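Local coordinates for DNA-(apurinic or apyrimidinic site) endonuclease 2 (Xenopus laevis, PDB 6WCD), which cleaves DNA as a 3'-5' exonuclease and a weak apurinic/apyrimidinic endonuclease in the base excision repair of oxidative and alkylation damage, at residues T77-F89 with T93-F105. Residues are numbered along the deposited sequence; the frame is centred on the assembly and turned at random. Where two conformers were deposited one is given.
Sequences TPQAAEEGLSGVF and TGSVGCYGNTEQF
Both carboxylate oxygens of E82 bond to the loop 93-105, a compact example of one buried acid organising an irregular chain. OE1 accepts two successive backbone amides: V96 N, at 2.8 Å, comes to its anti side from somewhat outside the carboxylate plane, while G97 N, at 3.0 Å, lies nearly in line with the C-O bond. OE2 takes the hydroxyl of Y99 on its syn side, OH to OE2 2.6 Å, with OE2 near the plane of the ring at its edge and the ring turned 79° from the carboxylate. With CG anti to the backbone N (chi1 -171°) and the chain extended beyond it, E82 reaches from the strand to the loop. Replacing the acid with an alanine removes the carboxylate, and both amides and the tyrosine hydroxyl would probably lose their common partner, with the loop then able to shift. G87 CA comes obliquely against the same ring, 3.3 Å from Y99 CE1, where a side chain would collide with it. Farther back along the strand, A81 N donates to G94 O (2.9 Å), and A80 CB meets V96 CG2 at 4.2 Å. A water bridges L85 O and Y99 O. In the second shell, R167 of helix 152-173 touches V96 and Y99, and S86 OG bonds to D114. The whole binds the loop across strand 80-83, which pairs with strand 119-127 in one sheet of the DNase I-like fold, and E82 to F89 fall in the proposed Claspin-like CKB motif.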
loop_
_atom_site.group_PDB
_atom_site.type_symbol
_atom_site.label_atom_id
_atom_site.label_comp_id
_atom_site.label_asym_id
_atom_site.label_seq_id
_atom_site.Cartn_x
_atom_site.Cartn_y
_atom_site.Cartn_z
ATOM N N THR A 77 0.645 -15.728 -6.479
ATOM C CA THR A 77 1.358 -16.117 -5.273
ATOM C C THR A 77 2.782 -15.591 -5.356
ATOM O O THR A 77 3.489 -15.906 -6.313
ATOM C CB THR A 77 1.351 -17.634 -5.146
ATOM O OG1 THR A 77 -0.024 -18.107 -5.121
ATOM C CG2 THR A 77 2.019 -18.094 -3.874
ATOM N N PRO A 78 3.248 -14.837 -4.373
ATOM C CA PRO A 78 4.554 -14.205 -4.451
ATOM C C PRO A 78 5.702 -15.156 -4.194
ATOM O O PRO A 78 5.611 -16.107 -3.402
ATOM C CB PRO A 78 4.486 -13.106 -3.382
ATOM C CG PRO A 78 3.503 -13.597 -2.404
ATOM C CD PRO A 78 2.479 -14.339 -3.193
ATOM N N GLN A 79 6.825 -14.858 -4.847
ATOM C CA GLN A 79 8.045 -15.602 -4.598
ATOM C C GLN A 79 8.683 -15.218 -3.281
ATOM O O GLN A 79 9.430 -16.023 -2.701
ATOM C CB GLN A 79 9.034 -15.389 -5.759
ATOM C CG GLN A 79 8.719 -16.190 -7.046
ATOM C CD GLN A 79 7.515 -15.722 -7.856
ATOM O OE1 GLN A 79 7.045 -14.597 -7.723
ATOM N NE2 GLN A 79 7.031 -16.599 -8.742
ATOM N N ALA A 80 8.405 -14.022 -2.778
ATOM C CA ALA A 80 8.986 -13.536 -1.553
ATOM C C ALA A 80 8.022 -12.540 -0.930
ATOM O O ALA A 80 7.213 -11.917 -1.607
ATOM C CB ALA A 80 10.341 -12.873 -1.788
ATOM N N ALA A 81 8.138 -12.364 0.378
ATOM C CA ALA A 81 7.280 -11.427 1.090
ATOM C C ALA A 81 7.943 -11.047 2.405
ATOM O O ALA A 81 8.599 -11.875 3.040
ATOM C CB ALA A 81 5.884 -12.008 1.375
ATOM N N GLU A 82 7.777 -9.802 2.803
ATOM C CA GLU A 82 8.455 -9.277 3.980
ATOM C C GLU A 82 7.663 -8.167 4.619
ATOM O O GLU A 82 7.114 -7.328 3.905
ATOM C CB GLU A 82 9.848 -8.780 3.559
ATOM C CG GLU A 82 10.763 -8.411 4.687
ATOM C CD GLU A 82 12.192 -8.024 4.228
ATOM O OE1 GLU A 82 12.561 -8.279 3.074
ATOM O OE2 GLU A 82 12.935 -7.475 5.055
ATOM N N GLU A 83 7.651 -8.095 5.961
ATOM C CA GLU A 83 7.022 -7.025 6.699
ATOM C C GLU A 83 7.999 -5.855 6.846
ATOM O O GLU A 83 9.200 -6.057 7.090
ATOM C CB GLU A 83 6.689 -7.510 8.119
ATOM C CG GLU A 83 5.375 -7.993 8.455
ATOM C CD GLU A 83 5.294 -8.069 9.992
ATOM O OE1 GLU A 83 4.785 -7.109 10.610
ATOM O OE2 GLU A 83 5.822 -9.049 10.565
ATOM N N GLY A 84 7.477 -4.641 6.800
ATOM C CA GLY A 84 8.236 -3.481 7.169
ATOM C C GLY A 84 9.082 -2.989 6.018
ATOM O O GLY A 84 9.181 -3.615 4.973
ATOM N N LEU A 85 9.716 -1.852 6.241
ATOM C CA LEU A 85 10.611 -1.224 5.266
ATOM C C LEU A 85 12.079 -1.359 5.576
ATOM O O LEU A 85 12.902 -1.105 4.666
ATOM C CB LEU A 85 10.301 0.277 5.153
ATOM C CG LEU A 85 8.908 0.609 4.657
ATOM C CD1 LEU A 85 8.622 2.080 4.815
ATOM C CD2 LEU A 85 8.697 0.182 3.240
ATOM N N SER A 86 12.454 -1.747 6.784
ATOM C CA SER A 86 13.848 -1.708 7.196
ATOM C C SER A 86 14.505 -3.064 7.379
ATOM O O SER A 86 15.734 -3.104 7.518
ATOM C CB SER A 86 14.011 -0.954 8.506
ATOM O OG SER A 86 13.597 -1.750 9.594
ATOM N N GLY A 87 13.758 -4.147 7.435
ATOM C CA GLY A 87 14.406 -5.437 7.668
ATOM C C GLY A 87 14.440 -5.911 9.106
ATOM O O GLY A 87 14.740 -7.088 9.344
ATOM N N VAL A 88 14.126 -5.054 10.079
ATOM C CA VAL A 88 14.297 -5.463 11.467
ATOM C C VAL A 88 13.305 -6.552 11.880
ATOM O O VAL A 88 13.592 -7.331 12.795
ATOM C CB VAL A 88 14.232 -4.229 12.395
ATOM C CG1 VAL A 88 15.368 -3.255 12.047
ATOM C CG2 VAL A 88 12.897 -3.552 12.291
ATOM N N PHE A 89 12.144 -6.653 11.248
ATOM C CA PHE A 89 11.188 -7.704 11.581
ATOM C C PHE A 89 11.162 -8.796 10.519
ATOM O O PHE A 89 10.114 -9.373 10.225
ATOM C CB PHE A 89 9.793 -7.120 11.795
ATOM C CG PHE A 89 9.716 -6.202 12.975
ATOM C CD1 PHE A 89 9.799 -6.702 14.259
ATOM C CD2 PHE A 89 9.575 -4.839 12.803
ATOM C CE1 PHE A 89 9.739 -5.860 15.354
ATOM C CE2 PHE A 89 9.519 -3.993 13.887
ATOM C CZ PHE A 89 9.602 -4.504 15.167
ATOM N N THR A 93 13.851 -17.055 5.961
ATOM C CA THR A 93 13.667 -17.340 4.572
ATOM C C THR A 93 12.536 -16.565 3.886
ATOM O O THR A 93 11.593 -16.187 4.489
ATOM C CB THR A 93 13.236 -18.815 4.367
ATOM N N GLY A 94 12.689 -16.350 2.610
ATOM C CA GLY A 94 11.616 -15.864 1.761
ATOM C C GLY A 94 11.423 -14.371 1.797
ATOM O O GLY A 94 10.335 -13.898 1.436
ATOM N N SER A 95 12.448 -13.619 2.180
ATOM C CA SER A 95 12.375 -12.164 2.313
ATOM C C SER A 95 12.813 -11.455 1.020
ATOM O O SER A 95 13.354 -12.046 0.081
ATOM C CB SER A 95 13.256 -11.688 3.467
ATOM O OG SER A 95 14.633 -11.849 3.130
ATOM N N VAL A 96 12.585 -10.140 0.993
ATOM C CA VAL A 96 12.819 -9.337 -0.206
ATOM C C VAL A 96 14.200 -8.702 -0.221
ATOM O O VAL A 96 14.841 -8.585 -1.266
ATOM C CB VAL A 96 11.733 -8.254 -0.280
ATOM C CG1 VAL A 96 12.072 -7.242 -1.341
ATOM C CG2 VAL A 96 10.354 -8.910 -0.485
ATOM N N GLY A 97 14.661 -8.201 0.921
ATOM C CA GLY A 97 15.991 -7.605 0.919
ATOM C C GLY A 97 16.071 -6.269 0.178
ATOM O O GLY A 97 15.089 -5.564 -0.025
ATOM N N CYS A 98 17.295 -5.938 -0.243
ATOM C CA CYS A 98 17.602 -4.670 -0.919
ATOM C C CYS A 98 17.171 -3.475 -0.058
ATOM O O CYS A 98 16.262 -2.733 -0.393
ATOM C CB CYS A 98 16.896 -4.552 -2.278
ATOM S SG CYS A 98 17.303 -5.870 -3.421
ATOM N N TYR A 99 17.868 -3.312 1.068
ATOM C CA TYR A 99 17.437 -2.332 2.074
ATOM C C TYR A 99 17.845 -0.885 1.782
ATOM O O TYR A 99 17.153 0.046 2.233
ATOM C CB TYR A 99 17.971 -2.787 3.421
ATOM C CG TYR A 99 17.334 -4.088 3.838
ATOM C CD1 TYR A 99 15.989 -4.153 4.120
ATOM C CD2 TYR A 99 18.054 -5.244 3.889
ATOM C CE1 TYR A 99 15.395 -5.359 4.473
ATOM C CE2 TYR A 99 17.463 -6.453 4.247
ATOM C CZ TYR A 99 16.139 -6.497 4.540
ATOM O OH TYR A 99 15.551 -7.708 4.882
ATOM N N GLY A 100 18.915 -0.661 1.060
ATOM C CA GLY A 100 19.451 0.665 0.869
ATOM C C GLY A 100 20.238 1.131 2.096
ATOM O O GLY A 100 20.356 0.448 3.116
ATOM N N ASN A 101 20.789 2.328 1.965
ATOM C CA ASN A 101 21.694 2.878 2.955
ATOM C C ASN A 101 20.869 3.582 4.023
ATOM O O ASN A 101 20.245 4.610 3.759
ATOM C CB ASN A 101 22.681 3.831 2.286
ATOM C CG ASN A 101 23.669 4.416 3.265
ATOM O OD1 ASN A 101 23.394 4.490 4.441
ATOM N ND2 ASN A 101 24.841 4.806 2.779
ATOM N N THR A 102 20.858 3.031 5.235
ATOM C CA THR A 102 20.088 3.653 6.314
ATOM C C THR A 102 21.005 4.218 7.392
ATOM O O THR A 102 20.620 4.304 8.557
ATOM C CB THR A 102 19.047 2.692 6.908
ATOM O OG1 THR A 102 19.698 1.503 7.366
ATOM C CG2 THR A 102 18.012 2.316 5.874
ATOM N N GLU A 103 22.220 4.640 7.008
ATOM C CA GLU A 103 23.185 5.211 7.942
ATOM C C GLU A 103 22.605 6.345 8.775
ATOM O O GLU A 103 23.015 6.549 9.914
ATOM C CB GLU A 103 24.401 5.721 7.149
ATOM C CG GLU A 103 25.690 5.837 7.926
ATOM C CD GLU A 103 26.885 5.981 6.996
ATOM O OE1 GLU A 103 26.679 6.389 5.830
ATOM O OE2 GLU A 103 28.020 5.670 7.418
ATOM N N GLN A 104 21.671 7.089 8.211
ATOM C CA GLN A 104 21.083 8.231 8.913
ATOM C C GLN A 104 20.078 7.828 9.978
ATOM O O GLN A 104 19.614 8.696 10.712
ATOM C CB GLN A 104 20.338 9.145 7.936
ATOM C CG GLN A 104 21.160 9.735 6.825
ATOM C CD GLN A 104 20.346 9.885 5.548
ATOM O OE1 GLN A 104 19.346 9.191 5.349
ATOM N NE2 GLN A 104 20.770 10.795 4.680
ATOM N N PHE A 105 19.715 6.555 10.073
ATOM C CA PHE A 105 18.762 6.070 11.071
ATOM C C PHE A 105 19.419 5.173 12.136
ATOM O O PHE A 105 19.991 4.120 11.803
ATOM C CB PHE A 105 17.673 5.215 10.390
ATOM C CG PHE A 105 16.898 5.895 9.291
ATOM C CD1 PHE A 105 17.370 5.964 8.013
ATOM C CD2 PHE A 105 15.590 6.356 9.540
ATOM C CE1 PHE A 105 16.596 6.541 6.985
ATOM C CE2 PHE A 105 14.860 6.951 8.556
ATOM C CZ PHE A 105 15.331 7.034 7.289
HETATM O O HOH W 1 15.513 -0.020 4.492
#